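Local coordinates for protein methyltransferase (Thermus thermophilus, PDB 1WS6) that probably transfers methyl groups from S-adenosylmethionine, possibly to RNA, as in related RsmD-type enzymes of the Rossmann fold, at residues I4-K15 / S52-E62; Y39-F49 / E109-P119. All blocks are in the same frame, centred on the assembly; numbering follows the deposited sequence.

Interaction 1: I4-K15 / S52-E62; sequences ILGGKARGVALK and SGAVGLEAASE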
loop_
_atom_site.group_PDB
_atom_site.type_symbol
_atom_site.label_atom_id
_atom_site.label_comp_id
_atom_site.label_asym_id
_atom_site.label_seq_id
_atom_site.Cartn_x
_atom_site.Cartn_y
_atom_site.Cartn_z
ATOM N N ILE A 4 -12.854 -6.085 0.565
ATOM C CA ILE A 4 -12.414 -5.081 1.512
ATOM C C ILE A 4 -12.736 -5.763 2.840
ATOM O O ILE A 4 -13.796 -6.362 2.980
ATOM C CB ILE A 4 -13.254 -3.788 1.389
ATOM C CG1 ILE A 4 -13.050 -3.150 0.009
ATOM C CG2 ILE A 4 -12.885 -2.816 2.509
ATOM C CD1 ILE A 4 -11.609 -2.764 -0.297
ATOM N N LEU A 5 -11.832 -5.691 3.806
ATOM C CA LEU A 5 -12.058 -6.332 5.097
ATOM C C LEU A 5 -12.847 -5.524 6.121
ATOM O O LEU A 5 -13.615 -6.095 6.889
ATOM C CB LEU A 5 -10.717 -6.752 5.713
ATOM C CG LEU A 5 -10.241 -8.150 5.317
ATOM C CD1 LEU A 5 -10.824 -8.559 3.967
ATOM C CD2 LEU A 5 -8.725 -8.160 5.288
ATOM N N GLY A 6 -12.663 -4.208 6.143
ATOM C CA GLY A 6 -13.381 -3.389 7.109
ATOM C C GLY A 6 -13.708 -1.987 6.628
ATOM O O GLY A 6 -13.489 -1.651 5.463
ATOM N N GLY A 7 -14.243 -1.163 7.521
ATOM C CA GLY A 7 -14.573 0.196 7.144
ATOM C C GLY A 7 -15.798 0.342 6.261
ATOM O O GLY A 7 -16.558 -0.606 6.073
ATOM N N LYS A 8 -15.973 1.539 5.708
ATOM C CA LYS A 8 -17.113 1.867 4.863
ATOM C C LYS A 8 -17.440 0.931 3.702
ATOM O O LYS A 8 -18.599 0.846 3.290
ATOM C CB LYS A 8 -16.960 3.299 4.338
ATOM C CG LYS A 8 -17.290 4.358 5.386
ATOM C CD LYS A 8 -16.875 5.765 4.964
ATOM C CE LYS A 8 -15.361 5.952 5.065
ATOM N NZ LYS A 8 -14.917 7.335 4.716
ATOM N N ALA A 9 -16.439 0.229 3.176
ATOM C CA ALA A 9 -16.666 -0.678 2.053
ATOM C C ALA A 9 -16.518 -2.158 2.422
ATOM O O ALA A 9 -16.355 -3.015 1.551
ATOM C CB ALA A 9 -15.723 -0.325 0.909
ATOM N N ARG A 10 -16.594 -2.452 3.716
ATOM C CA ARG A 10 -16.480 -3.816 4.230
ATOM C C ARG A 10 -17.288 -4.844 3.446
ATOM O O ARG A 10 -18.502 -4.704 3.281
ATOM C CB ARG A 10 -16.919 -3.833 5.690
ATOM C CG ARG A 10 -16.942 -5.194 6.361
ATOM C CD ARG A 10 -17.225 -5.002 7.839
ATOM N NE ARG A 10 -17.193 -6.236 8.617
ATOM C CZ ARG A 10 -18.207 -7.087 8.715
ATOM N NH1 ARG A 10 -19.350 -6.847 8.080
ATOM N NH2 ARG A 10 -18.079 -8.177 9.459
ATOM N N GLY A 11 -16.604 -5.871 2.952
ATOM C CA GLY A 11 -17.273 -6.926 2.216
ATOM C C GLY A 11 -17.309 -6.816 0.704
ATOM O O GLY A 11 -17.520 -7.817 0.024
ATOM N N VAL A 12 -17.105 -5.621 0.165
ATOM C CA VAL A 12 -17.144 -5.436 -1.287
ATOM C C VAL A 12 -16.031 -6.170 -2.041
ATOM O O VAL A 12 -14.849 -6.062 -1.702
ATOM C CB VAL A 12 -17.088 -3.931 -1.656
ATOM C CG1 VAL A 12 -16.914 -3.766 -3.157
ATOM C CG2 VAL A 12 -18.368 -3.242 -1.203
ATOM N N ALA A 13 -16.424 -6.909 -3.075
ATOM C CA ALA A 13 -15.478 -7.669 -3.887
ATOM C C ALA A 13 -14.704 -6.747 -4.820
ATOM O O ALA A 13 -15.255 -5.806 -5.388
ATOM C CB ALA A 13 -16.218 -8.725 -4.702
ATOM N N LEU A 14 -13.420 -7.023 -4.990
ATOM C CA LEU A 14 -12.618 -6.191 -5.861
ATOM C C LEU A 14 -12.215 -6.962 -7.097
ATOM O O LEU A 14 -11.811 -8.115 -7.003
ATOM C CB LEU A 14 -11.369 -5.707 -5.120
ATOM C CG LEU A 14 -11.623 -4.866 -3.864
ATOM C CD1 LEU A 14 -10.304 -4.526 -3.180
ATOM C CD2 LEU A 14 -12.387 -3.606 -4.258
ATOM N N LYS A 15 -12.344 -6.333 -8.260
ATOM C CA LYS A 15 -11.947 -6.980 -9.499
ATOM C C LYS A 15 -10.422 -7.065 -9.461
ATOM O O LYS A 15 -9.749 -6.049 -9.285
ATOM C CB LYS A 15 -12.382 -6.150 -10.714
ATOM C CG LYS A 15 -13.887 -5.972 -10.897
ATOM C CD LYS A 15 -14.178 -5.185 -12.186
ATOM C CE LYS A 15 -15.681 -5.006 -12.473
ATOM N NZ LYS A 15 -16.373 -3.998 -11.600
ATOM N N SER A 52 -5.001 -3.671 -8.267
ATOM C CA SER A 52 -6.418 -3.423 -8.444
ATOM C C SER A 52 -6.757 -2.504 -7.274
ATOM O O SER A 52 -7.831 -1.911 -7.232
ATOM C CB SER A 52 -7.203 -4.723 -8.321
ATOM O OG SER A 52 -6.698 -5.703 -9.207
ATOM N N GLY A 53 -5.821 -2.412 -6.323
ATOM C CA GLY A 53 -5.990 -1.554 -5.161
ATOM C C GLY A 53 -6.338 -2.206 -3.828
ATOM O O GLY A 53 -6.771 -1.516 -2.902
ATOM N N ALA A 54 -6.123 -3.512 -3.705
ATOM C CA ALA A 54 -6.462 -4.219 -2.471
ATOM C C ALA A 54 -6.076 -3.501 -1.176
ATOM O O ALA A 54 -6.920 -3.254 -0.314
ATOM C CB ALA A 54 -5.856 -5.608 -2.489
ATOM N N VAL A 55 -4.805 -3.152 -1.037
ATOM C CA VAL A 55 -4.355 -2.494 0.179
ATOM C C VAL A 55 -4.732 -1.015 0.264
ATOM O O VAL A 55 -5.224 -0.557 1.294
ATOM C CB VAL A 55 -2.820 -2.685 0.368
ATOM C CG1 VAL A 55 -2.067 -2.137 -0.844
ATOM C CG2 VAL A 55 -2.365 -2.004 1.655
ATOM N N GLY A 56 -4.527 -0.269 -0.815
ATOM C CA GLY A 56 -4.871 1.142 -0.798
ATOM C C GLY A 56 -6.365 1.412 -0.607
ATOM O O GLY A 56 -6.753 2.398 0.031
ATOM N N LEU A 57 -7.212 0.558 -1.174
ATOM C CA LEU A 57 -8.649 0.744 -1.029
ATOM C C LEU A 57 -9.090 0.356 0.380
ATOM O O LEU A 57 -10.074 0.890 0.909
ATOM C CB LEU A 57 -9.405 -0.080 -2.070
ATOM C CG LEU A 57 -9.265 0.457 -3.499
ATOM C CD1 LEU A 57 -10.016 -0.437 -4.485
ATOM C CD2 LEU A 57 -9.815 1.880 -3.548
ATOM N N GLU A 58 -8.358 -0.580 0.982
ATOM C CA GLU A 58 -8.670 -1.014 2.333
ATOM C C GLU A 58 -8.428 0.183 3.248
ATOM O O GLU A 58 -9.217 0.463 4.146
ATOM C CB GLU A 58 -7.772 -2.179 2.736
ATOM C CG GLU A 58 -8.012 -2.708 4.144
ATOM C CD GLU A 58 -9.338 -3.443 4.286
ATOM O OE1 GLU A 58 -9.701 -4.210 3.367
ATOM O OE2 GLU A 58 -10.010 -3.267 5.322
ATOM N N ALA A 59 -7.333 0.895 3.010
ATOM C CA ALA A 59 -7.012 2.071 3.812
ATOM C C ALA A 59 -8.116 3.114 3.647
ATOM O O ALA A 59 -8.587 3.691 4.628
ATOM C CB ALA A 59 -5.661 2.661 3.381
ATOM N N ALA A 60 -8.525 3.349 2.405
ATOM C CA ALA A 60 -9.568 4.323 2.132
ATOM C C ALA A 60 -10.838 3.941 2.861
ATOM O O ALA A 60 -11.483 4.778 3.486
ATOM C CB ALA A 60 -9.830 4.402 0.646
ATOM N N SER A 61 -11.192 2.666 2.791
ATOM C CA SER A 61 -12.394 2.180 3.440
ATOM C C SER A 61 -12.319 2.351 4.943
ATOM O O SER A 61 -13.341 2.440 5.617
ATOM C CB SER A 61 -12.613 0.702 3.118
ATOM O OG SER A 61 -13.757 0.203 3.791
ATOM N N GLU A 62 -11.106 2.403 5.474
ATOM C CA GLU A 62 -10.959 2.525 6.908
ATOM C C GLU A 62 -10.714 3.931 7.411
ATOM O O GLU A 62 -10.301 4.121 8.548
ATOM C CB GLU A 62 -9.873 1.564 7.408
ATOM C CG GLU A 62 -10.353 0.116 7.401
ATOM C CD GLU A 62 -9.340 -0.870 7.948
ATOM O OE1 GLU A 62 -8.713 -0.592 8.998
ATOM O OE2 GLU A 62 -9.188 -1.944 7.328
#
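Ile4 lays its CG2 methyl against Ser61, 3.4 Å from OG, while its other branch crosses Leu57 at about a right angle and brings CD1 to Leu57 CB. Beside this apolar patch the carboxylate of Glu58 receives two successive backbone amides. Leu5 N points almost straight at Glu58 OE1 (2.6 Å, 173°), and Gly6 N reaches Glu58 OE2 less directly (2.9 Å, 140°). Both oxygens use their syn lone pairs. With CG anti to the backbone N (chi1 180°) and a bend at chi2, the Glu58 side chain swings off the helix toward the loop; Arg28 adds a weak, long ion pair. Replacing Glu58 by alanine removes both oxygens and would probably leave the amides of Leu5 and Gly6 without their acceptor, letting this part of the loop drift from the helix. Ser61 holds the next residues: OG donates to Gly6 O (2.5 Å), on a lone pair in the carbonyl plane, and accepts from Ala9 N (2.8 Å), while Ser61 O takes Lys8 N (2.8 Å). Gly7 passes so close to Ser61 O that a side chain would clash there. Farther along, Leu14 CD2 meets Leu57 CD1 at 4.0 Å. An N-terminal hairpin thus lies along the helix that follows the first strand of the Rossmann-type methyltransferase fold, whose Gly53 and Gly56 fit a glycine-rich sequence that probably helps form the cofactor site.

Interaction 2: Y39-F49 / E109-P119; sequences YPRRGRFLDPF and ERFTVAFMAPP. Unlike the reference sequence in segment 39-49: Pro48 (reference Leu).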
loop_
_atom_site.group_PDB
_atom_site.type_symbol
_atom_site.label_atom_id
_atom_site.label_comp_id
_atom_site.label_asym_id
_atom_site.label_seq_id
_atom_site.Cartn_x
_atom_site.Cartn_y
_atom_site.Cartn_z
ATOM N N TYR A 39 -2.783 4.258 14.822
ATOM C CA TYR A 39 -3.154 5.549 14.252
ATOM C C TYR A 39 -4.656 5.742 14.271
ATOM O O TYR A 39 -5.317 5.701 13.233
ATOM C CB TYR A 39 -2.651 5.643 12.819
ATOM C CG TYR A 39 -1.157 5.565 12.713
ATOM C CD1 TYR A 39 -0.354 6.593 13.197
ATOM C CD2 TYR A 39 -0.544 4.467 12.135
ATOM C CE1 TYR A 39 1.028 6.532 13.105
ATOM C CE2 TYR A 39 0.841 4.393 12.036
ATOM C CZ TYR A 39 1.622 5.429 12.524
ATOM O OH TYR A 39 2.993 5.354 12.427
ATOM N N PRO A 40 -5.217 5.957 15.461
ATOM C CA PRO A 40 -6.658 6.158 15.605
ATOM C C PRO A 40 -7.123 7.435 14.921
ATOM O O PRO A 40 -8.299 7.594 14.616
ATOM C CB PRO A 40 -6.847 6.191 17.114
ATOM C CG PRO A 40 -5.525 6.766 17.607
ATOM C CD PRO A 40 -4.531 6.027 16.765
ATOM N N ARG A 41 -6.192 8.343 14.668
ATOM C CA ARG A 41 -6.538 9.598 14.021
ATOM C C ARG A 41 -6.294 9.460 12.526
ATOM O O ARG A 41 -6.491 10.402 11.761
ATOM C CB ARG A 41 -5.688 10.731 14.601
ATOM C CG ARG A 41 -6.129 12.118 14.194
ATOM C CD ARG A 41 -7.572 12.360 14.584
ATOM N NE ARG A 41 -8.005 13.721 14.276
ATOM C CZ ARG A 41 -9.250 14.163 14.444
ATOM N NH1 ARG A 41 -10.188 13.348 14.916
ATOM N NH2 ARG A 41 -9.557 15.421 14.144
ATOM N N ARG A 42 -5.856 8.272 12.121
ATOM C CA ARG A 42 -5.590 7.978 10.717
ATOM C C ARG A 42 -4.583 8.924 10.101
ATOM O O ARG A 42 -3.543 9.210 10.686
ATOM C CB ARG A 42 -6.889 8.029 9.906
ATOM C CG ARG A 42 -7.940 7.013 10.341
ATOM C CD ARG A 42 -7.479 5.565 10.125
ATOM N NE ARG A 42 -8.507 4.619 10.551
ATOM C CZ ARG A 42 -8.718 4.248 11.814
ATOM N NH1 ARG A 42 -7.958 4.729 12.790
ATOM N NH2 ARG A 42 -9.711 3.420 12.109
ATOM N N GLY A 43 -4.902 9.405 8.907
ATOM C CA GLY A 43 -4.011 10.306 8.198
ATOM C C GLY A 43 -3.930 9.930 6.728
ATOM O O GLY A 43 -4.828 9.268 6.206
ATOM N N ARG A 44 -2.866 10.350 6.054
ATOM C CA ARG A 44 -2.703 10.032 4.644
ATOM C C ARG A 44 -1.913 8.733 4.447
ATOM O O ARG A 44 -0.880 8.512 5.082
ATOM C CB ARG A 44 -2.026 11.195 3.921
ATOM C CG ARG A 44 -2.840 12.485 3.950
ATOM C CD ARG A 44 -2.863 13.142 2.570
ATOM N NE ARG A 44 -1.506 13.302 2.069
ATOM C CZ ARG A 44 -1.181 13.509 0.801
ATOM N NH1 ARG A 44 -2.119 13.593 -0.134
ATOM N NH2 ARG A 44 0.098 13.607 0.472
ATOM N N PHE A 45 -2.424 7.887 3.551
ATOM C CA PHE A 45 -1.852 6.580 3.241
ATOM C C PHE A 45 -1.375 6.561 1.788
ATOM O O PHE A 45 -2.119 6.911 0.883
ATOM C CB PHE A 45 -2.934 5.513 3.488
ATOM C CG PHE A 45 -2.440 4.088 3.422
ATOM C CD1 PHE A 45 -2.283 3.443 2.208
ATOM C CD2 PHE A 45 -2.162 3.389 4.582
ATOM C CE1 PHE A 45 -1.866 2.133 2.155
ATOM C CE2 PHE A 45 -1.743 2.074 4.542
ATOM C CZ PHE A 45 -1.595 1.445 3.329
ATOM N N LEU A 46 -0.131 6.146 1.576
ATOM C CA LEU A 46 0.468 6.106 0.244
ATOM C C LEU A 46 0.654 4.658 -0.189
ATOM O O LEU A 46 1.258 3.861 0.529
ATOM C CB LEU A 46 1.836 6.810 0.271
ATOM C CG LEU A 46 2.482 7.370 -1.014
ATOM C CD1 LEU A 46 3.966 7.028 -1.059
ATOM C CD2 LEU A 46 1.780 6.816 -2.241
ATOM N N ASP A 47 0.142 4.308 -1.359
ATOM C CA ASP A 47 0.282 2.937 -1.838
ATOM C C ASP A 47 0.823 2.865 -3.253
ATOM O O ASP A 47 0.067 2.788 -4.219
ATOM C CB ASP A 47 -1.058 2.197 -1.753
ATOM C CG ASP A 47 -0.998 0.785 -2.348
ATOM O OD1 ASP A 47 0.105 0.207 -2.452
ATOM O OD2 ASP A 47 -2.068 0.238 -2.702
ATOM N N PRO A 48 2.152 2.916 -3.392
ATOM C CA PRO A 48 2.834 2.849 -4.691
ATOM C C PRO A 48 2.817 1.371 -5.074
ATOM O O PRO A 48 2.918 0.505 -4.202
ATOM C CB PRO A 48 4.236 3.352 -4.369
ATOM C CG PRO A 48 4.448 2.821 -2.967
ATOM C CD PRO A 48 3.114 3.043 -2.282
ATOM N N PHE A 49 2.678 1.085 -6.362
ATOM C CA PHE A 49 2.606 -0.297 -6.836
ATOM C C PHE A 49 1.266 -0.884 -6.460
ATOM O O PHE A 49 1.140 -2.086 -6.255
ATOM C CB PHE A 49 3.709 -1.168 -6.241
ATOM C CG PHE A 49 5.042 -0.938 -6.853
ATOM C CD1 PHE A 49 6.080 -0.418 -6.106
ATOM C CD2 PHE A 49 5.257 -1.230 -8.190
ATOM C CE1 PHE A 49 7.316 -0.190 -6.678
ATOM C CE2 PHE A 49 6.487 -1.008 -8.770
ATOM C CZ PHE A 49 7.518 -0.486 -8.014
ATOM N N GLU A 109 4.459 16.804 -0.636
ATOM C CA GLU A 109 3.495 15.785 -0.245
ATOM C C GLU A 109 3.995 15.007 0.967
ATOM O O GLU A 109 5.186 14.684 1.068
ATOM C CB GLU A 109 3.263 14.809 -1.401
ATOM C CG GLU A 109 2.620 15.435 -2.613
ATOM C CD GLU A 109 1.138 15.644 -2.423
ATOM O OE1 GLU A 109 0.720 15.934 -1.283
ATOM O OE2 GLU A 109 0.393 15.531 -3.417
ATOM N N ARG A 110 3.083 14.716 1.888
ATOM C CA ARG A 110 3.432 13.948 3.070
ATOM C C ARG A 110 2.339 12.984 3.500
ATOM O O ARG A 110 1.145 13.238 3.312
ATOM C CB ARG A 110 3.844 14.878 4.211
ATOM C CG ARG A 110 5.353 14.912 4.351
ATOM C CD ARG A 110 5.869 16.305 4.559
ATOM N NE ARG A 110 7.315 16.393 4.338
ATOM C CZ ARG A 110 7.913 16.187 3.166
ATOM N NH1 ARG A 110 7.197 15.871 2.092
ATOM N NH2 ARG A 110 9.228 16.324 3.062
ATOM N N PHE A 111 2.766 11.861 4.066
ATOM C CA PHE A 111 1.853 10.814 4.489
ATOM C C PHE A 111 2.215 10.263 5.849
ATOM O O PHE A 111 3.357 10.376 6.303
ATOM C CB PHE A 111 1.895 9.660 3.492
ATOM C CG PHE A 111 1.680 10.077 2.070
ATOM C CD1 PHE A 111 0.435 9.948 1.477
ATOM C CD2 PHE A 111 2.726 10.611 1.327
ATOM C CE1 PHE A 111 0.233 10.344 0.165
ATOM C CE2 PHE A 111 2.531 11.010 0.014
ATOM C CZ PHE A 111 1.283 10.876 -0.568
ATOM N N THR A 112 1.235 9.639 6.486
ATOM C CA THR A 112 1.443 9.031 7.789
ATOM C C THR A 112 1.943 7.591 7.609
ATOM O O THR A 112 2.730 7.083 8.408
ATOM C CB THR A 112 0.138 9.048 8.577
ATOM O OG1 THR A 112 -0.258 10.412 8.766
ATOM C CG2 THR A 112 0.300 8.365 9.924
ATOM N N VAL A 113 1.488 6.948 6.541
ATOM C CA VAL A 113 1.883 5.581 6.246
ATOM C C VAL A 113 2.140 5.391 4.761
ATOM O O VAL A 113 1.414 5.923 3.917
ATOM C CB VAL A 113 0.792 4.574 6.653
ATOM C CG1 VAL A 113 1.212 3.171 6.242
ATOM C CG2 VAL A 113 0.545 4.651 8.143
ATOM N N ALA A 114 3.187 4.644 4.444
ATOM C CA ALA A 114 3.516 4.364 3.055
ATOM C C ALA A 114 3.745 2.860 2.958
ATOM O O ALA A 114 4.749 2.350 3.445
ATOM C CB ALA A 114 4.768 5.127 2.635
ATOM N N PHE A 115 2.785 2.164 2.352
ATOM C CA PHE A 115 2.837 0.717 2.177
ATOM C C PHE A 115 3.270 0.359 0.769
ATOM O O PHE A 115 2.723 0.870 -0.210
ATOM C CB PHE A 115 1.463 0.095 2.456
ATOM C CG PHE A 115 1.359 -1.362 2.066
ATOM C CD1 PHE A 115 1.104 -1.732 0.746
ATOM C CD2 PHE A 115 1.533 -2.361 3.011
ATOM C CE1 PHE A 115 1.025 -3.080 0.376
ATOM C CE2 PHE A 115 1.456 -3.711 2.653
ATOM C CZ PHE A 115 1.203 -4.072 1.334
HETATM N N MSE A 116 4.238 -0.541 0.666
HETATM C CA MSE A 116 4.723 -0.956 -0.634
HETATM C C MSE A 116 4.838 -2.473 -0.778
HETATM O O MSE A 116 5.571 -3.128 -0.043
HETATM C CB MSE A 116 6.072 -0.297 -0.902
HETATM C CG MSE A 116 6.730 -0.730 -2.185
HETATM SE SE MSE A 116 8.274 0.357 -2.597
HETATM C CE MSE A 116 7.378 1.617 -3.715
ATOM N N ALA A 117 4.097 -3.023 -1.731
ATOM C CA ALA A 117 4.125 -4.451 -2.004
ATOM C C ALA A 117 4.337 -4.648 -3.506
ATOM O O ALA A 117 3.429 -5.050 -4.238
ATOM C CB ALA A 117 2.817 -5.100 -1.557
ATOM N N PRO A 118 5.548 -4.354 -3.984
ATOM C CA PRO A 118 5.861 -4.502 -5.405
ATOM C C PRO A 118 6.002 -5.962 -5.816
ATOM O O PRO A 118 6.185 -6.835 -4.972
ATOM C CB PRO A 118 7.165 -3.725 -5.548
ATOM C CG PRO A 118 7.831 -3.939 -4.238
ATOM C CD PRO A 118 6.710 -3.851 -3.228
ATOM N N PRO A 119 5.886 -6.248 -7.122
ATOM C CA PRO A 119 6.020 -7.632 -7.576
ATOM C C PRO A 119 7.413 -8.164 -7.256
ATOM O O PRO A 119 8.416 -7.573 -7.639
ATOM C CB PRO A 119 5.734 -7.535 -9.074
ATOM C CG PRO A 119 6.120 -6.143 -9.415
ATOM C CD PRO A 119 5.584 -5.351 -8.251
HETATM O O HOH W 1 2.216 -1.812 -2.872
HETATM O O HOH W 2 0.825 -4.320 -4.786
#
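Arg44 spreads its guanidinium flat on the ring of Phe111, planes 16° apart, where strands 44-48 and 111-116 run parallel as neighbours in the middle of the Rossmann-type methyltransferase sheet. Leu46 covers the opposite face of that ring, its CG over the centre at 3.7 Å from the centroid, sandwiching it between a cation and an aliphatic side chain. Two bends, at chi2 and chi3, fold the arginine back onto the ring, with NE and NH2 both bonded to Arg110 O, which lies in the guanidinium plane (2.9 Å from NE). This grip and the stack help fix the group's rotation; Glu109 OE1 adds a salt bridge to NH2 with a weak hydrogen bond. The strand turns a corner at Thr112, and Arg44 O accepts from both Thr112 N and Val113 N before regular parallel pairing begins with Leu46 N to Val113 O and Phe115 N to Leu46 O. Thr112 sets CG2 over a face of Tyr39, while its OG1 bonds Glu138. Phe45 lies alongside Phe115, its CZ 3.5 Å from Phe115 CB, on the side of the sheet covered by helix 54-61. Toward the C-terminal ends of the strands, Pro118 CB sits over a face of the Phe49 ring, 3.7 Å from its centroid, and Met116, a selenomethionine, meets the ring edge in a Met-aromatic contact, SE 5.3 Å from the Phe49 centroid.

In the fold
The two interactions interlock along the chain, their segments coming in the order 4-15, 39-49, 52-62 and 109-119, with centres about 14 Å apart. Interaction 2 lies nearer the middle of the chain, in the seven-stranded mixed sheet; interaction 1 lies farther out, joining the N-terminal hairpin to helix 54-61. Strand 44-48 leads directly into that helix, which packs back on the sheet: Val55 touches Asp47 and Phe115, and Arg42 NE probably bonds Glu62 O. Helix 54-61 is therefore held between hairpin and sheet, and the C-terminal end of strand 44-48 leads into the glycine-rich turn, consistent with the cofactor pocket of Rossmann-type methyltransferases.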